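Local atomic coordinates of acetyltransferase (Klebsiella pneumoniae, PDB entry 5XUN), a protein that probably acts as a type II toxin by transferring the acetyl group of acetyl-CoA to glycyl-tRNA(Gly), giving N-acetylglycyl-tRNA. Residues G61-S66 and A114-V119; S91-R96 and G131-A136. The protein carries 1 engineered substitution. All blocks are in the same frame, centred on the assembly; numbering follows the deposited sequence.

Both contacts lie buried near the middle of the subunit, their centres about 10 Å apart, and together they span one sheet and the helix packed on it. Contact 1 sets strand 59-71 against helix 108-126 and works wholly through side chains: apolar branches, one aromatic face and a single polar pair. Contact 2 joins strands 88-99 and 131-135 through backbone hydrogen bonds, with side chains lining the two faces. Strand 59-71 also neighbours strand 88-99, S66 O probably accepting a hydrogen bond from T93 N, while helix 108-126 is the crossover between the strands of contact 2. Contact 2 reaches the acetyl group; the first is core packing, the Y63 side chain about 8 Å from the coenzyme.

Contact 1 of 2, residues G61-S66 and A114-V119; sequences GYYTLS and AHVMRV
The Y63 ring receives V116 on one face and H115 at its edge. V116 CG2 sits 3.3 Å from the ring centroid and almost on the ring normal, a CH-pi contact that spreads one methyl over all six ring carbons. In the plane of the ring, its hydroxyl meets the imidazole edge of H115: Y63 OH and H115 ND1 are 2.6 Å apart and hydrogen-bonded. The two rings meet rim to rim with their planes at 59°, neither covering the other, and L65 CG of the same strand lies at another part of the tyrosine edge. Y63 also stacks on Y48 of the neighbouring strand 46-51. Its CG is wedged between the backbone N and the carbonyl carbon (chi1 74°), and from there the ring spans the distance to the helix; the axes of the two segments come no closer than 10.4 Å.

This is the layered packing of the GNAT fold, in which helix 108-126 lies against the central sheet and its first turn helps to hold acetyl-CoA; segment 114-119 of that helix runs at 28° to strand segment 61-66. Two valines three residues apart on the helix divide their branches between tyrosine and leucine. V116 gives CG2 to the ring and CG1 to L65, with V116 CG1 and L65 CD2 at 3.9 Å. V119 also divides its methyls, but at the hydroxyl end of the tyrosine: V119 CG1 touches L65 CD1 at 3.6 Å, and V119 CG2 stands 3.7 Å from Y63 OH. L65 is thus forked between the valines, one methyl to each. Its surroundings run on into the dimer, because L65 packs on V127 and V119 on A126 of the second subunit, which also bonds to the backbone of L65.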
loop_
_atom_site.group_PDB
_atom_site.type_symbol
_atom_site.label_atom_id
_atom_site.label_comp_id
_atom_site.label_asym_id
_atom_site.label_seq_id
_atom_site.Cartn_x
_atom_site.Cartn_y
_atom_site.Cartn_z
ATOM N N GLY B 61 1.560 10.950 21.218
ATOM C CA GLY B 61 2.294 10.773 19.981
ATOM C C GLY B 61 1.384 10.195 18.923
ATOM O O GLY B 61 0.300 9.685 19.224
ATOM N N TYR B 62 1.831 10.285 17.672
ATOM C CA TYR B 62 1.023 9.756 16.581
ATOM C C TYR B 62 1.907 9.499 15.369
ATOM O O TYR B 62 3.029 10.010 15.283
ATOM C CB TYR B 62 -0.122 10.715 16.230
ATOM C CG TYR B 62 0.285 11.917 15.395
ATOM C CD1 TYR B 62 0.778 13.082 15.989
ATOM C CD2 TYR B 62 0.148 11.897 14.020
ATOM C CE1 TYR B 62 1.147 14.180 15.213
ATOM C CE2 TYR B 62 0.502 12.966 13.251
ATOM C CZ TYR B 62 0.995 14.113 13.845
ATOM O OH TYR B 62 1.347 15.174 13.042
ATOM N N TYR B 63 1.384 8.706 14.425
ATOM C CA TYR B 63 2.050 8.532 13.135
ATOM C C TYR B 63 1.013 8.225 12.057
ATOM O O TYR B 63 -0.115 7.829 12.357
ATOM C CB TYR B 63 3.138 7.442 13.191
ATOM C CG TYR B 63 2.686 5.992 13.241
ATOM C CD1 TYR B 63 2.290 5.320 12.083
ATOM C CD2 TYR B 63 2.699 5.281 14.435
ATOM C CE1 TYR B 63 1.907 3.987 12.123
ATOM C CE2 TYR B 63 2.313 3.952 14.487
ATOM C CZ TYR B 63 1.921 3.307 13.326
ATOM O OH TYR B 63 1.543 1.985 13.369
ATOM N N THR B 64 1.411 8.407 10.788
ATOM C CA THR B 64 0.527 8.161 9.650
ATOM C C THR B 64 1.215 7.291 8.597
ATOM O O THR B 64 2.426 7.391 8.380
ATOM C CB THR B 64 0.076 9.479 8.974
ATOM O OG1 THR B 64 1.178 10.064 8.281
ATOM C CG2 THR B 64 -0.422 10.468 9.999
ATOM N N LEU B 65 0.414 6.466 7.906
ATOM C CA LEU B 65 0.896 5.575 6.849
ATOM C C LEU B 65 0.083 5.774 5.578
ATOM O O LEU B 65 -1.145 5.858 5.624
ATOM C CB LEU B 65 0.807 4.102 7.283
ATOM C CG LEU B 65 1.615 3.760 8.534
ATOM C CD1 LEU B 65 1.372 2.328 9.006
ATOM C CD2 LEU B 65 3.083 3.986 8.256
ATOM N N SER B 66 0.772 5.832 4.441
ATOM C CA SER B 66 0.117 5.944 3.146
ATOM C C SER B 66 0.805 5.019 2.158
ATOM O O SER B 66 2.027 4.863 2.200
ATOM C CB SER B 66 0.170 7.388 2.615
ATOM O OG SER B 66 -0.312 8.291 3.599
ATOM N N ALA B 114 8.540 0.521 15.866
ATOM C CA ALA B 114 8.322 -0.921 15.927
ATOM C C ALA B 114 6.875 -1.264 15.597
ATOM O O ALA B 114 6.605 -2.232 14.873
ATOM C CB ALA B 114 8.700 -1.463 17.306
ATOM N N HIS B 115 5.931 -0.463 16.095
ATOM C CA HIS B 115 4.531 -0.672 15.758
ATOM C C HIS B 115 4.277 -0.439 14.272
ATOM O O HIS B 115 3.509 -1.183 13.642
ATOM C CB HIS B 115 3.656 0.234 16.618
ATOM C CG HIS B 115 2.195 -0.053 16.503
ATOM N ND1 HIS B 115 1.432 0.377 15.437
ATOM C CD2 HIS B 115 1.355 -0.735 17.317
ATOM C CE1 HIS B 115 0.184 -0.019 15.607
ATOM N NE2 HIS B 115 0.113 -0.709 16.731
ATOM N N VAL B 116 4.911 0.591 13.695
ATOM C CA VAL B 116 4.842 0.806 12.249
ATOM C C VAL B 116 5.279 -0.447 11.507
ATOM O O VAL B 116 4.630 -0.884 10.550
ATOM C CB VAL B 116 5.708 2.006 11.832
ATOM C CG1 VAL B 116 5.795 2.088 10.287
ATOM C CG2 VAL B 116 5.197 3.305 12.455
ATOM N N MET B 117 6.407 -1.029 11.929
ATOM C CA MET B 117 6.951 -2.197 11.241
ATOM C C MET B 117 5.952 -3.343 11.219
ATOM O O MET B 117 5.807 -4.030 10.204
ATOM C CB MET B 117 8.247 -2.649 11.908
ATOM C CG MET B 117 9.376 -1.655 11.828
ATOM S SD MET B 117 9.607 -1.061 10.155
ATOM C CE MET B 117 11.080 -0.062 10.364
ATOM N N ARG B 118 5.265 -3.573 12.338
ATOM C CA ARG B 118 4.313 -4.673 12.401
ATOM C C ARG B 118 3.126 -4.427 11.475
ATOM O O ARG B 118 2.614 -5.367 10.850
ATOM C CB ARG B 118 3.852 -4.878 13.842
ATOM C CG ARG B 118 2.877 -6.022 14.011
ATOM C CD ARG B 118 2.473 -6.205 15.461
ATOM N NE ARG B 118 3.554 -6.751 16.276
ATOM C CZ ARG B 118 3.942 -8.024 16.250
ATOM N NH1 ARG B 118 3.343 -8.892 15.444
ATOM N NH2 ARG B 118 4.934 -8.429 17.030
ATOM N N VAL B 119 2.668 -3.175 11.378
ATOM C CA VAL B 119 1.568 -2.856 10.474
ATOM C C VAL B 119 1.994 -3.066 9.030
ATOM O O VAL B 119 1.261 -3.655 8.228
ATOM C CB VAL B 119 1.067 -1.419 10.710
ATOM C CG1 VAL B 119 0.076 -1.023 9.633
ATOM C CG2 VAL B 119 0.439 -1.293 12.089
#

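Contact 2 of 2, residues S91-R96 and G131-A136. With ACO (acetyl coenzyme *a), chain E.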
loop_
_atom_site.group_PDB
_atom_site.type_symbol
_atom_site.label_atom_id
_atom_site.label_comp_id
_atom_site.label_asym_id
_atom_site.label_seq_id
_atom_site.Cartn_x
_atom_site.Cartn_y
_atom_site.Cartn_z
ATOM N N SER B 91 5.820 0.683 -2.155
ATOM C CA SER B 91 6.206 0.988 -0.785
ATOM C C SER B 91 4.996 1.441 0.019
ATOM O O SER B 91 3.887 1.601 -0.502
ATOM C CB SER B 91 7.294 2.068 -0.753
ATOM O OG SER B 91 6.858 3.232 -1.439
ATOM N N VAL B 92 5.236 1.613 1.317
ATOM C CA VAL B 92 4.392 2.370 2.231
ATOM C C VAL B 92 5.235 3.527 2.752
ATOM O O VAL B 92 6.425 3.354 3.036
ATOM C CB VAL B 92 3.879 1.504 3.399
ATOM C CG1 VAL B 92 3.154 2.356 4.444
ATOM C CG2 VAL B 92 2.957 0.418 2.888
ATOM N N THR B 93 4.632 4.701 2.876
ATOM C CA THR B 93 5.338 5.882 3.359
ATOM C C THR B 93 4.918 6.198 4.786
ATOM O O THR B 93 3.725 6.235 5.094
ATOM C CB THR B 93 5.074 7.090 2.458
ATOM O OG1 THR B 93 5.742 6.900 1.202
ATOM C CG2 THR B 93 5.589 8.380 3.117
ATOM N N LEU B 94 5.904 6.387 5.661
ATOM C CA LEU B 94 5.667 6.967 6.980
ATOM C C LEU B 94 5.607 8.471 6.769
ATOM O O LEU B 94 6.640 9.134 6.653
ATOM C CB LEU B 94 6.771 6.571 7.954
ATOM C CG LEU B 94 6.747 7.134 9.371
ATOM C CD1 LEU B 94 5.479 6.725 10.074
ATOM C CD2 LEU B 94 7.957 6.642 10.157
ATOM N N GLY B 95 4.390 9.002 6.652
ATOM C CA GLY B 95 4.242 10.409 6.327
ATOM C C GLY B 95 4.694 11.311 7.457
ATOM O O GLY B 95 5.319 12.346 7.222
ATOM N N ARG B 96 4.411 10.911 8.695
ATOM C CA ARG B 96 4.640 11.714 9.881
ATOM C C ARG B 96 4.809 10.800 11.078
ATOM O O ARG B 96 4.160 9.755 11.174
ATOM C CB ARG B 96 3.466 12.646 10.174
ATOM C CG ARG B 96 3.377 13.820 9.269
ATOM C CD ARG B 96 1.960 14.286 9.192
ATOM N NE ARG B 96 1.777 15.025 7.958
ATOM C CZ ARG B 96 1.434 14.462 6.812
ATOM N NH1 ARG B 96 1.233 13.148 6.754
ATOM N NH2 ARG B 96 1.295 15.210 5.733
ATOM N N GLY B 131 9.161 -2.023 0.876
ATOM C CA GLY B 131 9.656 -1.579 2.161
ATOM C C GLY B 131 8.960 -0.305 2.593
ATOM O O GLY B 131 7.972 0.126 1.988
ATOM N N LEU B 132 9.506 0.293 3.650
ATOM C CA LEU B 132 8.941 1.488 4.262
ATOM C C LEU B 132 9.786 2.692 3.871
ATOM O O LEU B 132 10.983 2.739 4.172
ATOM C CB LEU B 132 8.872 1.344 5.781
ATOM C CG LEU B 132 8.436 2.557 6.613
ATOM C CD1 LEU B 132 6.947 2.867 6.469
ATOM C CD2 LEU B 132 8.781 2.310 8.070
ATOM N N PHE B 133 9.155 3.663 3.220
ATOM C CA PHE B 133 9.799 4.877 2.743
ATOM C C PHE B 133 9.536 6.002 3.738
ATOM O O PHE B 133 8.434 6.112 4.282
ATOM C CB PHE B 133 9.251 5.243 1.357
ATOM C CG PHE B 133 9.883 6.469 0.728
ATOM C CD1 PHE B 133 9.430 7.745 1.042
ATOM C CD2 PHE B 133 10.885 6.337 -0.222
ATOM C CE1 PHE B 133 9.991 8.872 0.453
ATOM C CE2 PHE B 133 11.453 7.462 -0.822
ATOM C CZ PHE B 133 11.004 8.728 -0.479
ATOM N N VAL B 134 10.540 6.844 3.973
ATOM C CA VAL B 134 10.342 7.989 4.857
ATOM C C VAL B 134 11.228 9.135 4.393
ATOM O O VAL B 134 12.381 8.933 4.000
ATOM C CB VAL B 134 10.601 7.613 6.335
ATOM C CG1 VAL B 134 12.054 7.230 6.564
ATOM C CG2 VAL B 134 10.176 8.742 7.254
ATOM N N GLU B 135 10.668 10.342 4.417
ATOM C CA GLU B 135 11.427 11.559 4.173
ATOM C C GLU B 135 11.720 12.200 5.521
ATOM O O GLU B 135 10.807 12.684 6.194
ATOM C CB GLU B 135 10.655 12.515 3.270
ATOM C CG GLU B 135 11.239 13.911 3.232
ATOM C CD GLU B 135 10.861 14.654 1.971
ATOM O OE1 GLU B 135 11.725 15.366 1.423
ATOM O OE2 GLU B 135 9.713 14.489 1.506
ATOM N N ALA B 136 12.989 12.201 5.914
ATOM C CA ALA B 136 13.358 12.787 7.193
ATOM C C ALA B 136 13.112 14.288 7.147
ATOM O O ALA B 136 13.519 14.966 6.197
ATOM C CB ALA B 136 14.821 12.491 7.510
HETATM N N1A ACO E . 14.648 2.371 24.506
HETATM C C2A ACO E . 15.258 3.153 23.589
HETATM N N3A ACO E . 15.762 4.375 23.853
HETATM C C4A ACO E . 15.682 4.906 25.101
HETATM C C5A ACO E . 15.027 4.107 26.156
HETATM C C6A ACO E . 14.497 2.773 25.788
HETATM N N6A ACO E . 13.886 1.993 26.714
HETATM N N7A ACO E . 15.069 4.834 27.284
HETATM C C8A ACO E . 15.690 5.994 26.976
HETATM N N9A ACO E . 16.075 6.045 25.690
HETATM C C1B ACO E . 16.765 7.218 25.074
HETATM C C2B ACO E . 18.118 6.908 24.445
HETATM O O2B ACO E . 19.184 7.311 25.317
HETATM C C3B ACO E . 18.134 7.715 23.160
HETATM O O3B ACO E . 18.778 8.967 23.388
HETATM P P3B ACO E . 19.669 9.699 22.259
HETATM O O7A ACO E . 21.016 9.022 22.350
HETATM O O8A ACO E . 18.934 9.429 20.967
HETATM O O9A ACO E . 19.660 11.151 22.683
HETATM C C4B ACO E . 16.670 8.008 22.859
HETATM O O4B ACO E . 15.923 7.763 24.052
HETATM C C5B ACO E . 16.082 7.157 21.738
HETATM O O5B ACO E . 15.107 7.939 21.050
HETATM P P1A ACO E . 13.536 7.846 21.398
HETATM O O1A ACO E . 13.324 8.205 22.846
HETATM O O2A ACO E . 12.964 6.559 20.865
HETATM O O3A ACO E . 12.997 9.035 20.470
HETATM P P2A ACO E . 11.952 10.138 20.991
HETATM O O4A ACO E . 10.933 9.499 21.897
HETATM O O5A ACO E . 12.710 11.359 21.452
HETATM O O6A ACO E . 11.255 10.471 19.581
HETATM C CBP ACO E . 11.166 11.843 17.650
HETATM C CCP ACO E . 12.057 10.965 18.511
HETATM C CDP ACO E . 9.872 11.109 17.328
HETATM C CEP ACO E . 11.898 12.212 16.369
HETATM C CAP ACO E . 10.915 13.089 18.493
HETATM O OAP ACO E . 12.171 13.752 18.684
HETATM C C9P ACO E . 9.961 14.044 17.844
HETATM O O9P ACO E . 8.750 13.917 17.968
HETATM N N8P ACO E . 10.532 15.026 17.161
HETATM C C7P ACO E . 9.804 16.204 16.746
HETATM C C6P ACO E . 8.986 15.946 15.488
HETATM C C5P ACO E . 9.836 15.176 14.510
HETATM O O5P ACO E . 10.846 15.674 14.038
HETATM N N4P ACO E . 9.410 13.948 14.222
HETATM C C3P ACO E . 10.176 13.050 13.384
HETATM C C2P ACO E . 10.077 13.402 11.908
HETATM S S1P ACO E . 9.021 12.227 11.129
HETATM C C ACO E . 9.583 12.441 9.589
HETATM O O ACO E . 10.632 13.042 9.458
HETATM C CH3 ACO E . 8.784 11.898 8.439
HETATM O O HOH W 1 7.741 10.863 5.004
#
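V92 O is gripped by strand 131-135 through F133 N, at 2.8 Å and nearly straight (170° at the hydrogen), with L132 CA adding a weaker CH...O contact at 3.4 Å. F133 O accepts from L94 N at 2.9 Å and also receives a CA-H...O contact from T93 CA. A third backbone bond runs from V92 N to G131 O, so the ladder is parallel, pairing V92 with L132 and T93 with F133; the paired strands cross at 35°. On one face T93 and F133 lie side by side and point the same way, T93 OG1 standing 3.8 Å from F133 CD1. That hydroxyl is engaged by S68, as is S91 OG, and the phenyl ring meets F70. On the other face L132 CD1 packs on V92 CG1 and L94 CB, and the leucine side chain as a whole is covered by V116, M117 and V120 of helix 108-126, the crossover of this beta-alpha-beta unit.

Beyond L94 the strands part, G95 CA and E135 CA being 7.6 Å apart, as in the V-shaped opening where GNAT enzymes hold acetyl-CoA. A water spans the opening, donating to L94 O at 2.6 Å and accepting from E135 N. G95 and R96 both bond to T64 in a beta bulge of strand 88-99. V134 has CG2 anti to its backbone N, which carries this methyl to 3.6 Å from the acetyl CH3 of the coenzyme, and L94 O is equally near that methyl. L94 and V134 also pack on F145, the engineered residue. E135 O lies 3.1 Å from the same acetyl CH3. Where the ladder ends, then, the water satisfies L94 O and E135 N, while the parted strands line the acetyl methyl by van der Waals contact and may thereby help to position it.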